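PDB 3R6D: NAD-dependent epimerase/dehydratase from Veillonella parvula DSM 2008, which probably binds NAD(P) through a Rossmann-type domain and may act as an epimerase or dehydratase on a substrate not yet identified. Local coordinates for residues Thr22-Leu26 against Ile48-Val54; Gly59-Asn63 against Asp87-Ile91; Arg101-Gly105 against Ile192-Glu198; Phe175-Val180 against Val208-His214. All blocks are in the same frame, centred on the assembly; numbering follows the deposited sequence. Where two conformers were deposited one is given.

Contact 1: Thr22-Leu26 against Ile48-Val54; sequences TATLL and IIDHERV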
loop_
_atom_site.group_PDB
_atom_site.type_symbol
_atom_site.label_atom_id
_atom_site.label_comp_id
_atom_site.label_asym_id
_atom_site.label_seq_id
_atom_site.Cartn_x
_atom_site.Cartn_y
_atom_site.Cartn_z
ATOM N N THR A 22 9.635 4.707 -1.451
ATOM C CA THR A 22 10.142 6.037 -1.816
ATOM C C THR A 22 11.601 5.904 -2.275
ATOM O O THR A 22 11.989 6.445 -3.304
ATOM C CB THR A 22 10.017 6.997 -0.622
ATOM O OG1 THR A 22 8.635 7.095 -0.257
ATOM C CG2 THR A 22 10.507 8.401 -0.975
ATOM N N ALA A 23 12.411 5.182 -1.499
ATOM C CA ALA A 23 13.809 4.985 -1.864
ATOM C C ALA A 23 13.953 4.310 -3.215
ATOM O O ALA A 23 14.758 4.735 -4.048
ATOM C CB ALA A 23 14.573 4.236 -0.778
ATOM N N THR A 24 13.158 3.257 -3.488
ATOM C CA THR A 24 13.286 2.581 -4.786
ATOM C C THR A 24 12.869 3.479 -5.929
ATOM O O THR A 24 13.451 3.390 -7.010
ATOM C CB THR A 24 12.516 1.237 -4.885
ATOM O OG1 THR A 24 11.157 1.436 -5.325
ATOM C CG2 THR A 24 12.567 0.510 -3.616
ATOM N N LEU A 25 11.844 4.302 -5.720
ATOM C CA LEU A 25 11.425 5.200 -6.793
ATOM C C LEU A 25 12.482 6.279 -7.042
ATOM O O LEU A 25 12.654 6.716 -8.173
ATOM C CB LEU A 25 10.046 5.781 -6.516
ATOM C CG LEU A 25 8.887 4.765 -6.455
ATOM C CD1 LEU A 25 7.585 5.487 -6.121
ATOM C CD2 LEU A 25 8.750 3.940 -7.733
ATOM N N LEU A 26 13.159 6.737 -5.998
ATOM C CA LEU A 26 14.221 7.699 -6.233
ATOM C C LEU A 26 15.383 7.062 -6.982
ATOM O O LEU A 26 15.930 7.687 -7.894
ATOM C CB LEU A 26 14.701 8.300 -4.905
ATOM C CG LEU A 26 13.676 9.206 -4.196
ATOM C CD1 LEU A 26 14.146 9.540 -2.807
ATOM C CD2 LEU A 26 13.426 10.467 -5.054
ATOM N N ILE A 48 16.322 10.592 1.878
ATOM C CA ILE A 48 15.043 10.803 1.204
ATOM C C ILE A 48 14.634 12.294 1.260
ATOM O O ILE A 48 14.357 12.911 0.221
ATOM C CB ILE A 48 13.972 9.895 1.848
ATOM C CG1 ILE A 48 14.292 8.411 1.581
ATOM C CG2 ILE A 48 12.573 10.250 1.315
ATOM C CD1 ILE A 48 13.280 7.410 2.105
ATOM N N ILE A 49 14.542 12.850 2.469
ATOM C CA ILE A 49 13.994 14.186 2.658
ATOM C C ILE A 49 14.828 15.232 1.914
ATOM O O ILE A 49 14.269 16.237 1.435
ATOM C CB ILE A 49 13.814 14.491 4.187
ATOM C CG1 ILE A 49 12.740 13.548 4.803
ATOM C CG2 ILE A 49 13.568 16.004 4.460
ATOM C CD1 ILE A 49 11.319 13.745 4.294
ATOM N N ASP A 50 16.154 15.045 1.826
ATOM C CA ASP A 50 17.033 16.011 1.176
ATOM C C ASP A 50 17.033 15.869 -0.347
ATOM O O ASP A 50 17.686 16.662 -1.027
ATOM C CB ASP A 50 18.485 15.869 1.665
ATOM C CG ASP A 50 18.678 16.205 3.139
ATOM O OD1 ASP A 50 17.719 16.604 3.868
ATOM O OD2 ASP A 50 19.847 16.022 3.585
ATOM N N HIS A 51 16.330 14.882 -0.899
ATOM C CA HIS A 51 16.427 14.628 -2.346
ATOM C C HIS A 51 15.576 15.645 -3.121
ATOM O O HIS A 51 14.443 15.947 -2.729
ATOM C CB HIS A 51 15.922 13.204 -2.647
ATOM C CG HIS A 51 16.271 12.728 -4.023
ATOM N ND1 HIS A 51 15.727 13.268 -5.180
ATOM C CD2 HIS A 51 17.170 11.800 -4.422
ATOM C CE1 HIS A 51 16.263 12.660 -6.230
ATOM N NE2 HIS A 51 17.132 11.755 -5.795
ATOM N N GLU A 52 16.116 16.148 -4.227
ATOM C CA GLU A 52 15.415 17.184 -5.023
ATOM C C GLU A 52 14.040 16.745 -5.581
ATOM O O GLU A 52 13.185 17.612 -5.890
ATOM C CB GLU A 52 16.295 17.683 -6.173
ATOM C CG GLU A 52 16.648 16.627 -7.175
ATOM C CD GLU A 52 17.501 17.144 -8.324
ATOM O OE1 GLU A 52 17.867 18.355 -8.338
ATOM O OE2 GLU A 52 17.800 16.329 -9.229
ATOM N N ARG A 53 13.836 15.441 -5.746
ATOM C CA ARG A 53 12.559 14.965 -6.283
ATOM C C ARG A 53 11.526 14.654 -5.200
ATOM O O ARG A 53 10.454 14.123 -5.499
ATOM C CB ARG A 53 12.776 13.790 -7.235
ATOM C CG ARG A 53 13.189 14.259 -8.630
ATOM C CD ARG A 53 13.304 13.105 -9.622
ATOM N NE ARG A 53 14.447 12.215 -9.368
ATOM C CZ ARG A 53 14.425 10.906 -9.099
ATOM N NH1 ARG A 53 13.277 10.207 -8.958
ATOM N NH2 ARG A 53 15.590 10.280 -8.947
ATOM N N VAL A 54 11.788 15.025 -3.948
ATOM C CA VAL A 54 10.883 14.806 -2.834
ATOM C C VAL A 54 10.366 16.140 -2.300
ATOM O O VAL A 54 11.158 17.044 -2.021
ATOM C CB VAL A 54 11.589 14.040 -1.690
ATOM C CG1 VAL A 54 10.696 13.898 -0.476
ATOM C CG2 VAL A 54 12.020 12.652 -2.202
#
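Residues 22-26 of helix 22-28 face the last turn of helix 46-49 and the loop after it, with CA atoms 6.7 Å apart at Ala-23 and Ile-48 and 7.5 Å apart at Leu-26 and Arg-53. Leu-26 carries most of the contact. Its CD2 sits over the middle of one face of the His-51 ring, 3.7 Å from the centroid and 11° off the normal, a CH-pi contact. CD1 of the same leucine meets Val-54 CG2 at 3.8 Å. His-51 CG lies opposite the backbone N (chi1 -166°), which carries the ring to Leu-26. Its ND1 accepts from Arg-53 N at 2.9 Å, in the ring plane, which fixes the rotation of the imidazole.

Helix 22-28 belongs to the first beta-alpha-beta crossover of the Rossmann fold, between the parallel strands 8-11 and 33-37. The type I turn from His-51 to Val-54 leads into the next parallel strand, 54-58.

Arg-53 bends at chi3 (-70°) and brings its guanidinium back to the helix. NH2 donates to a lone pair of Leu-26 O at 2.8 Å, in the carbonyl plane. Leu-26 CD2 also lies over one face of this group, offset toward the rim. NH1 bonds to Met-31 O. A positive group at the carbonyl end of a helix is probably favourable.

At the other end, Thr-22 CG2 touches Ile-48 CG2 at 3.6 Å. Thr-22 OG1 turns back to Ala-18 O, leaving the methyl for the isoleucine.

Contact 2: Gly59-Asn63 against Asp87-Ile91; sequences GSFQN and DMASI
The Phe-61 ring lies against Ile-91, whose CD1 sits over the centre of one face, 3.8 Å from the centroid and 13° off the normal. This CH-pi contact joins two parts of the Rossmann fold. Phe-61 is in the loop after strand 54-58. Ile-91 is on helix 85-96, the crossover helix between the parallel strands 76-79 and 102-108. Both side chains also touch Leu-11 of strand 8-11. The carboxylate of Asp-87 comes to the ring from another direction: OD2 lies at the edge, in the ring plane, 3.7 Å from CD2. Ring and carboxylate planes are 62° apart. A serine in place of Phe-61 would probably open a gap beside Ile-91 and leave its CD1 without the ring face.

Ser-60 shapes the loop. Its OG accepts from Gln-62 N at 2.9 Å, an ST turn, within the type I turn from Ser-60 to Asn-63. Gln-62 bends at chi2 (76°) and curls its amide toward the helix. The modelled approach of Gln-62 NE2 to Asp-87 OD1 is unusually short, so this direct bond is doubtful. Water gives a second path: water 1 donates to Gln-62 OE1 at 3.0 Å and to Asp-87 OD2 at 2.8 Å. Water 2 accepts from Gln-62 NE2 at 2.7 Å and lies 2.9 Å from Ser-90 OG.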
loop_
_atom_site.group_PDB
_atom_site.type_symbol
_atom_site.label_atom_id
_atom_site.label_comp_id
_atom_site.label_asym_id
_atom_site.label_seq_id
_atom_site.Cartn_x
_atom_site.Cartn_y
_atom_site.Cartn_z
ATOM N N GLY A 59 0.323 17.604 7.203
ATOM C CA GLY A 59 -1.075 17.458 7.517
ATOM C C GLY A 59 -1.452 16.049 7.907
ATOM O O GLY A 59 -0.625 15.128 7.941
ATOM N N SER A 60 -2.723 15.918 8.266
ATOM C CA SER A 60 -3.324 14.635 8.613
ATOM C C SER A 60 -4.486 14.387 7.687
ATOM O O SER A 60 -4.893 15.248 6.882
ATOM C CB SER A 60 -3.840 14.694 10.054
ATOM O OG SER A 60 -5.103 15.382 10.062
ATOM N N PHE A 61 -5.085 13.203 7.804
ATOM C CA PHE A 61 -6.258 12.917 6.999
ATOM C C PHE A 61 -7.496 13.717 7.405
ATOM O O PHE A 61 -8.490 13.693 6.682
ATOM C CB PHE A 61 -6.569 11.401 6.952
ATOM C CG PHE A 61 -5.449 10.563 6.385
ATOM C CD1 PHE A 61 -4.765 10.960 5.239
ATOM C CD2 PHE A 61 -5.086 9.369 7.009
ATOM C CE1 PHE A 61 -3.737 10.190 4.725
ATOM C CE2 PHE A 61 -4.042 8.595 6.515
ATOM C CZ PHE A 61 -3.376 9.004 5.354
ATOM N N GLN A 62 -7.412 14.441 8.523
ATOM C CA GLN A 62 -8.517 15.308 8.994
ATOM C C GLN A 62 -8.307 16.766 8.600
ATOM O O GLN A 62 -9.034 17.641 9.078
ATOM C CB GLN A 62 -8.719 15.165 10.507
ATOM C CG GLN A 62 -9.352 13.841 10.891
ATOM C CD GLN A 62 -8.360 12.690 10.814
ATOM O OE1 GLN A 62 -7.298 12.727 11.437
ATOM N NE2 GLN A 62 -8.695 11.678 10.040
ATOM N N ASN A 63 -7.326 17.032 7.733
ATOM C CA ASN A 63 -7.101 18.377 7.197
ATOM C C ASN A 63 -7.406 18.367 5.698
ATOM O O ASN A 63 -6.466 18.171 4.877
ATOM C CB ASN A 63 -5.668 18.839 7.395
ATOM C CG ASN A 63 -5.204 18.823 8.844
ATOM O OD1 ASN A 63 -4.120 18.324 9.109
ATOM N ND2 ASN A 63 -5.978 19.400 9.766
ATOM N N ASP A 87 -10.949 7.609 7.692
ATOM C CA ASP A 87 -9.749 8.125 6.992
ATOM C C ASP A 87 -9.778 7.763 5.521
ATOM O O ASP A 87 -9.484 8.569 4.666
ATOM C CB ASP A 87 -8.435 7.679 7.611
ATOM C CG ASP A 87 -8.163 8.344 8.943
ATOM O OD1 ASP A 87 -8.860 9.325 9.301
ATOM O OD2 ASP A 87 -7.219 7.889 9.613
HETATM N N MSE A 88 -10.186 6.537 5.217
HETATM C CA MSE A 88 -10.283 6.145 3.825
HETATM C C MSE A 88 -11.327 6.978 3.108
HETATM O O MSE A 88 -11.125 7.395 1.979
HETATM C CB MSE A 88 -10.640 4.661 3.721
HETATM C CG MSE A 88 -10.413 4.001 2.358
HETATM SE SE MSE A 88 -8.523 3.779 1.826
HETATM C CE MSE A 88 -8.997 5.017 0.675
ATOM N N ALA A 89 -12.439 7.274 3.790
ATOM C CA ALA A 89 -13.461 8.105 3.172
ATOM C C ALA A 89 -12.935 9.513 2.902
ATOM O O ALA A 89 -13.238 10.107 1.857
ATOM C CB ALA A 89 -14.737 8.151 4.039
ATOM N N SER A 90 -12.167 10.042 3.847
ATOM C CA SER A 90 -11.582 11.376 3.642
ATOM C C SER A 90 -10.605 11.393 2.460
ATOM O O SER A 90 -10.578 12.369 1.698
ATOM C CB SER A 90 -10.889 11.854 4.896
ATOM O OG SER A 90 -11.844 12.070 5.916
ATOM N N ILE A 91 -9.813 10.321 2.312
ATOM C CA ILE A 91 -8.877 10.186 1.198
ATOM C C ILE A 91 -9.659 10.093 -0.119
ATOM O O ILE A 91 -9.370 10.792 -1.063
ATOM C CB ILE A 91 -7.967 8.958 1.400
ATOM C CG1 ILE A 91 -7.022 9.237 2.577
ATOM C CG2 ILE A 91 -7.189 8.652 0.109
ATOM C CD1 ILE A 91 -6.322 8.002 3.070
HETATM O O HOH W 1 -6.037 10.018 10.911
HETATM O O HOH W 2 -10.978 11.385 8.624
#

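Contact 3: Arg101-Gly105 against Ile192-Glu198; sequences RRVIG and ILHAADE
Arg-102 and Glu-198 run past each other in opposite directions, with guanidinium and carboxylate planes at 88°. They meet through a single bond of a salt bridge: Arg-102 NE donates to Glu-198 OE1 at 3.3 Å. The donor comes from above the carboxylate plane. The bond is long, and both groups have other partners. Arg-102 NH1 bonds to Asn-148 O and NH2 to Thr-150 OG1, while Glu-198 OE1 bonds to Tyr-5 OH. The bend at chi2 (80°) turns the arginine chain along the sheet toward strand 148-158.

Strand 102-108 is a central parallel strand of the Rossmann sheet. Helix 182-193 packs on one face of that sheet, and the loop after it brings Glu-198 to the start of the strand.

Ile-104 CD1 meets Ile-192 CG2 at 4.0 Å and Leu-193 CD2 at 3.9 Å. The two isoleucines pass in opposite directions, whereas the leucine comes in at a slant. Ile-192 CG2 also reaches the edge of the guanidinium, 3.8 Å from Arg-102 NH2. Water 3 links the polar groups: it accepts from Arg-102 NH2 at 2.9 Å, in the guanidinium plane. It is also 2.9 Å from Ile-192 O and 2.7 Å from Glu-198 OE1.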
loop_
_atom_site.group_PDB
_atom_site.type_symbol
_atom_site.label_atom_id
_atom_site.label_comp_id
_atom_site.label_asym_id
_atom_site.label_seq_id
_atom_site.Cartn_x
_atom_site.Cartn_y
_atom_site.Cartn_z
ATOM N N ARG A 101 -7.675 9.654 -10.199
ATOM C CA ARG A 101 -8.324 8.356 -10.429
ATOM C C ARG A 101 -7.554 7.160 -9.868
ATOM O O ARG A 101 -8.171 6.210 -9.339
ATOM C CB ARG A 101 -8.549 8.143 -11.933
ATOM C CG ARG A 101 -9.216 9.325 -12.611
ATOM C CD ARG A 101 -10.626 9.507 -12.104
ATOM N NE ARG A 101 -11.430 8.341 -12.446
ATOM C CZ ARG A 101 -12.304 7.754 -11.629
ATOM N NH1 ARG A 101 -12.518 8.214 -10.406
ATOM N NH2 ARG A 101 -12.960 6.697 -12.040
ATOM N N ARG A 102 -6.224 7.192 -9.978
ATOM C CA ARG A 102 -5.409 5.971 -9.727
ATOM C C ARG A 102 -4.897 5.894 -8.299
ATOM O O ARG A 102 -4.212 6.827 -7.832
ATOM C CB ARG A 102 -4.245 5.919 -10.705
ATOM C CG ARG A 102 -3.488 4.599 -10.685
ATOM C CD ARG A 102 -4.213 3.540 -11.494
ATOM N NE ARG A 102 -3.469 2.265 -11.445
ATOM C CZ ARG A 102 -3.614 1.296 -10.528
ATOM N NH1 ARG A 102 -4.572 1.355 -9.596
ATOM N NH2 ARG A 102 -2.784 0.263 -10.558
ATOM N N VAL A 103 -5.256 4.815 -7.598
ATOM C CA VAL A 103 -4.831 4.663 -6.197
ATOM C C VAL A 103 -4.380 3.223 -5.967
ATOM O O VAL A 103 -5.052 2.281 -6.392
ATOM C CB VAL A 103 -5.935 5.188 -5.214
ATOM C CG1 VAL A 103 -7.236 4.434 -5.342
ATOM C CG2 VAL A 103 -5.417 5.218 -3.791
ATOM N N ILE A 104 -3.229 3.051 -5.305
ATOM C CA ILE A 104 -2.752 1.743 -4.876
ATOM C C ILE A 104 -2.686 1.788 -3.356
ATOM O O ILE A 104 -2.050 2.686 -2.803
ATOM C CB ILE A 104 -1.352 1.442 -5.475
ATOM C CG1 ILE A 104 -1.425 1.374 -7.000
ATOM C CG2 ILE A 104 -0.798 0.138 -4.891
ATOM C CD1 ILE A 104 -0.078 1.475 -7.694
ATOM N N GLY A 105 -3.329 0.839 -2.680
ATOM C CA GLY A 105 -3.397 0.858 -1.227
ATOM C C GLY A 105 -3.035 -0.488 -0.629
ATOM O O GLY A 105 -3.284 -1.532 -1.242
ATOM N N ILE A 192 3.979 -2.935 -10.706
ATOM C CA ILE A 192 2.668 -2.428 -11.081
ATOM C C ILE A 192 2.762 -1.049 -11.733
ATOM O O ILE A 192 2.059 -0.741 -12.716
ATOM C CB ILE A 192 1.754 -2.447 -9.851
ATOM C CG1 ILE A 192 1.455 -3.896 -9.468
ATOM C CG2 ILE A 192 0.469 -1.683 -10.104
ATOM C CD1 ILE A 192 0.794 -4.067 -8.113
ATOM N N LEU A 193 3.621 -0.193 -11.168
ATOM C CA LEU A 193 3.814 1.162 -11.694
ATOM C C LEU A 193 4.498 1.212 -13.064
ATOM O O LEU A 193 4.503 2.247 -13.707
ATOM C CB LEU A 193 4.604 2.008 -10.696
ATOM C CG LEU A 193 3.867 2.367 -9.392
ATOM C CD1 LEU A 193 4.844 2.856 -8.326
ATOM C CD2 LEU A 193 2.742 3.370 -9.660
ATOM N N HIS A 194 5.080 0.097 -13.471
ATOM C CA HIS A 194 5.726 -0.035 -14.772
ATOM C C HIS A 194 4.919 -0.854 -15.773
ATOM O O HIS A 194 5.394 -1.077 -16.890
ATOM C CB HIS A 194 7.134 -0.608 -14.593
ATOM C CG HIS A 194 8.093 0.377 -14.010
ATOM N ND1 HIS A 194 8.088 0.712 -12.665
ATOM C CD2 HIS A 194 9.092 1.096 -14.583
ATOM C CE1 HIS A 194 9.044 1.613 -12.449
ATOM N NE2 HIS A 194 9.669 1.853 -13.592
ATOM N N ALA A 195 3.721 -1.295 -15.413
ATOM C CA ALA A 195 2.933 -2.215 -16.252
ATOM C C ALA A 195 2.166 -1.448 -17.338
ATOM O O ALA A 195 1.190 -0.764 -17.050
ATOM C CB ALA A 195 1.945 -2.988 -15.358
ATOM N N ALA A 196 2.553 -1.585 -18.604
ATOM C CA ALA A 196 1.798 -0.895 -19.673
ATOM C C ALA A 196 0.325 -1.332 -19.709
ATOM O O ALA A 196 -0.603 -0.484 -19.869
ATOM C CB ALA A 196 2.459 -1.130 -21.024
ATOM N N ASP A 197 0.108 -2.641 -19.598
ATOM C CA ASP A 197 -1.227 -3.167 -19.467
ATOM C C ASP A 197 -1.519 -3.332 -17.985
ATOM O O ASP A 197 -1.079 -4.269 -17.343
ATOM C CB ASP A 197 -1.355 -4.489 -20.217
ATOM C CG ASP A 197 -2.772 -5.085 -20.141
ATOM O OD1 ASP A 197 -3.644 -4.469 -19.474
ATOM O OD2 ASP A 197 -3.000 -6.181 -20.703
ATOM N N GLU A 198 -2.304 -2.405 -17.467
ATOM C CA GLU A 198 -2.632 -2.410 -16.043
ATOM C C GLU A 198 -4.024 -2.971 -15.765
ATOM O O GLU A 198 -4.535 -2.849 -14.645
ATOM C CB GLU A 198 -2.391 -1.036 -15.373
ATOM C CG GLU A 198 -3.344 0.081 -15.785
ATOM C CD GLU A 198 -3.194 1.372 -14.963
ATOM O OE1 GLU A 198 -2.122 1.602 -14.334
ATOM O OE2 GLU A 198 -4.159 2.190 -14.989
HETATM O O HOH W 3 -0.612 0.376 -12.444
#

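Contact 4: Phe175-Val180 against Val208-His214; sequences FNDAQV and VGEPGTH
Asp-177 is wedged between Gly-209 and the type II turn from Glu-210 to Thr-213. Its CG lies 3.1 Å from Glu-210 O. A CB on residue 209 would run into Asp-177 OD2. Glu-167 brings a second carboxylate close to OD2. Phe-175 CZ covers Val-208 O, a buried carbonyl with no partner in the model. Thr-213 OG1 donates to Glu-210 O at 2.8 Å and closes the turn. Backbone bonds tie the two segments: Ala-178 N to Thr-213 O at 2.9 Å, and Glu-210 N to Gln-179 O at 3.0 Å.

Gln-179 CG sits between the backbone N and the carbonyl carbon (chi1 65°), and the chain then runs extended alongside Glu-210. Gln-179 NE2 donates to OE1 of Glu-210 at 3.2 Å, from above the carboxylate plane. A leucine at Gln-179 would probably leave Glu-210 OE1 with Tyr-158 but without this amide, and Ser-219 N without its acceptor.

The His-214 side is looser and wet. Asn-176 CB sits over the centre of the imidazole face, 3.6 Å from the centroid, a CH-pi contact. Waters 4 and 5 lie between Asp-177 OD1 and His-214 NE2, and water 5 also accepts from Gly-212 N.

Strand 148-158 lies beside both segments and pairs in parallel with strands 179-181 and 204-209. Helix 182-193 connects those two strands, and strand 167-169 runs antiparallel along 204-209.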
loop_
_atom_site.group_PDB
_atom_site.type_symbol
_atom_site.label_atom_id
_atom_site.label_comp_id
_atom_site.label_asym_id
_atom_site.label_seq_id
_atom_site.Cartn_x
_atom_site.Cartn_y
_atom_site.Cartn_z
ATOM N N PHE A 175 -4.987 -18.319 -0.491
ATOM C CA PHE A 175 -3.782 -17.552 -0.141
ATOM C C PHE A 175 -3.096 -18.331 0.983
ATOM O O PHE A 175 -3.474 -18.226 2.152
ATOM C CB PHE A 175 -4.200 -16.152 0.330
ATOM C CG PHE A 175 -3.077 -15.133 0.425
ATOM C CD1 PHE A 175 -3.337 -13.815 0.115
ATOM C CD2 PHE A 175 -1.827 -15.420 0.971
ATOM C CE1 PHE A 175 -2.380 -12.850 0.217
ATOM C CE2 PHE A 175 -0.850 -14.421 1.060
ATOM C CZ PHE A 175 -1.153 -13.119 0.660
ATOM N N ASN A 176 -2.099 -19.132 0.615
ATOM C CA ASN A 176 -1.479 -20.027 1.578
ATOM C C ASN A 176 -0.144 -19.531 2.122
ATOM O O ASN A 176 0.426 -20.153 3.037
ATOM C CB ASN A 176 -1.335 -21.407 0.937
ATOM C CG ASN A 176 -2.680 -22.043 0.635
ATOM O OD1 ASN A 176 -2.916 -22.602 -0.456
ATOM N ND2 ASN A 176 -3.557 -21.962 1.578
ATOM N N ASP A 177 0.353 -18.418 1.603
ATOM C CA ASP A 177 1.656 -17.904 2.039
ATOM C C ASP A 177 1.533 -17.178 3.375
ATOM O O ASP A 177 0.759 -16.202 3.486
ATOM C CB ASP A 177 2.242 -16.943 0.996
ATOM C CG ASP A 177 2.515 -17.596 -0.328
ATOM O OD1 ASP A 177 2.660 -18.851 -0.421
ATOM O OD2 ASP A 177 2.581 -16.826 -1.341
ATOM N N ALA A 178 2.332 -17.605 4.362
ATOM C CA ALA A 178 2.252 -17.092 5.719
ATOM C C ALA A 178 3.074 -15.836 5.929
ATOM O O ALA A 178 2.974 -15.216 7.001
ATOM C CB ALA A 178 2.673 -18.158 6.719
ATOM N N GLN A 179 3.877 -15.434 4.928
ATOM C CA GLN A 179 4.746 -14.275 5.108
ATOM C C GLN A 179 5.148 -13.700 3.776
ATOM O O GLN A 179 5.028 -14.363 2.737
ATOM C CB GLN A 179 6.005 -14.651 5.893
ATOM C CG GLN A 179 6.877 -15.634 5.107
ATOM C CD GLN A 179 7.959 -16.251 5.946
ATOM O OE1 GLN A 179 7.776 -16.457 7.148
ATOM N NE2 GLN A 179 9.114 -16.531 5.336
ATOM N N VAL A 180 5.658 -12.467 3.817
ATOM C CA VAL A 180 6.251 -11.832 2.646
ATOM C C VAL A 180 7.143 -10.700 3.182
ATOM O O VAL A 180 6.823 -10.056 4.182
ATOM C CB VAL A 180 5.161 -11.322 1.656
ATOM C CG1 VAL A 180 4.373 -10.173 2.257
ATOM C CG2 VAL A 180 5.785 -10.892 0.326
ATOM N N VAL A 208 -0.318 -10.531 -2.028
ATOM C CA VAL A 208 1.126 -10.540 -2.294
ATOM C C VAL A 208 1.761 -11.417 -1.214
ATOM O O VAL A 208 1.650 -11.109 -0.022
ATOM C CB VAL A 208 1.737 -9.114 -2.278
ATOM C CG1 VAL A 208 3.174 -9.192 -2.768
ATOM C CG2 VAL A 208 0.974 -8.153 -3.177
ATOM N N GLY A 209 2.432 -12.490 -1.659
ATOM C CA GLY A 209 2.993 -13.437 -0.711
ATOM C C GLY A 209 4.336 -13.959 -1.178
ATOM O O GLY A 209 4.642 -13.908 -2.380
ATOM N N GLU A 210 5.121 -14.499 -0.241
ATOM C CA GLU A 210 6.392 -15.144 -0.569
ATOM C C GLU A 210 6.132 -16.596 -0.977
ATOM O O GLU A 210 5.606 -17.381 -0.189
ATOM C CB GLU A 210 7.302 -15.104 0.645
ATOM C CG GLU A 210 8.666 -15.802 0.435
ATOM C CD GLU A 210 9.532 -15.770 1.667
ATOM O OE1 GLU A 210 9.353 -14.921 2.539
ATOM O OE2 GLU A 210 10.438 -16.612 1.748
ATOM N N PRO A 211 6.522 -16.964 -2.212
ATOM C CA PRO A 211 6.315 -18.350 -2.621
ATOM C C PRO A 211 6.996 -19.322 -1.651
ATOM O O PRO A 211 8.063 -19.027 -1.138
ATOM C CB PRO A 211 6.980 -18.417 -3.986
ATOM C CG PRO A 211 6.901 -16.987 -4.530
ATOM C CD PRO A 211 7.112 -16.137 -3.291
ATOM N N GLY A 212 6.368 -20.459 -1.389
ATOM C CA GLY A 212 7.020 -21.504 -0.589
ATOM C C GLY A 212 6.903 -21.308 0.905
ATOM O O GLY A 212 7.732 -21.861 1.668
ATOM N N THR A 213 5.878 -20.553 1.343
ATOM C CA THR A 213 5.716 -20.311 2.765
ATOM C C THR A 213 4.350 -20.798 3.262
ATOM O O THR A 213 3.689 -20.100 4.054
ATOM C CB THR A 213 5.947 -18.821 3.106
ATOM O OG1 THR A 213 4.996 -18.004 2.420
ATOM C CG2 THR A 213 7.353 -18.399 2.694
ATOM N N HIS A 214 3.965 -22.020 2.870
ATOM C CA HIS A 214 2.657 -22.553 3.262
ATOM C C HIS A 214 2.756 -23.125 4.672
ATOM O O HIS A 214 2.810 -24.335 4.877
ATOM C CB HIS A 214 2.188 -23.630 2.271
ATOM C CG HIS A 214 1.944 -23.123 0.875
ATOM N ND1 HIS A 214 1.395 -23.920 -0.100
ATOM C CD2 HIS A 214 2.151 -21.914 0.298
ATOM C CE1 HIS A 214 1.278 -23.235 -1.217
ATOM N NE2 HIS A 214 1.742 -22.022 -1.008
HETATM O O HOH W 4 1.199 -20.047 -3.076
HETATM O O HOH W 5 3.657 -20.698 -2.552
#

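Contacts 3 and 4 are buried, contact 1 is partly buried, and contact 2 is at the surface. Contacts 1 and 3 touch through Leu-25 CD2 and Leu-193 CD1, 4.1 Å apart, where helices 22-28 and 182-193 pack together. Contacts 3 and 4 reach the same sheet and share helix 182-193 as a chain link. Contacts 2 and 4 lie on opposite sides of the chain's centre, with centres about 32 Å apart. The chemistry differs with place. Contact 1 combines a leucine packed on a histidine ring with an arginine at a helix end. Contact 2 adds water bridges to a ring contact, contact 3 pairs a long ion pair with an isoleucine-leucine cluster, and contact 4 combines backbone and side-chain bonds.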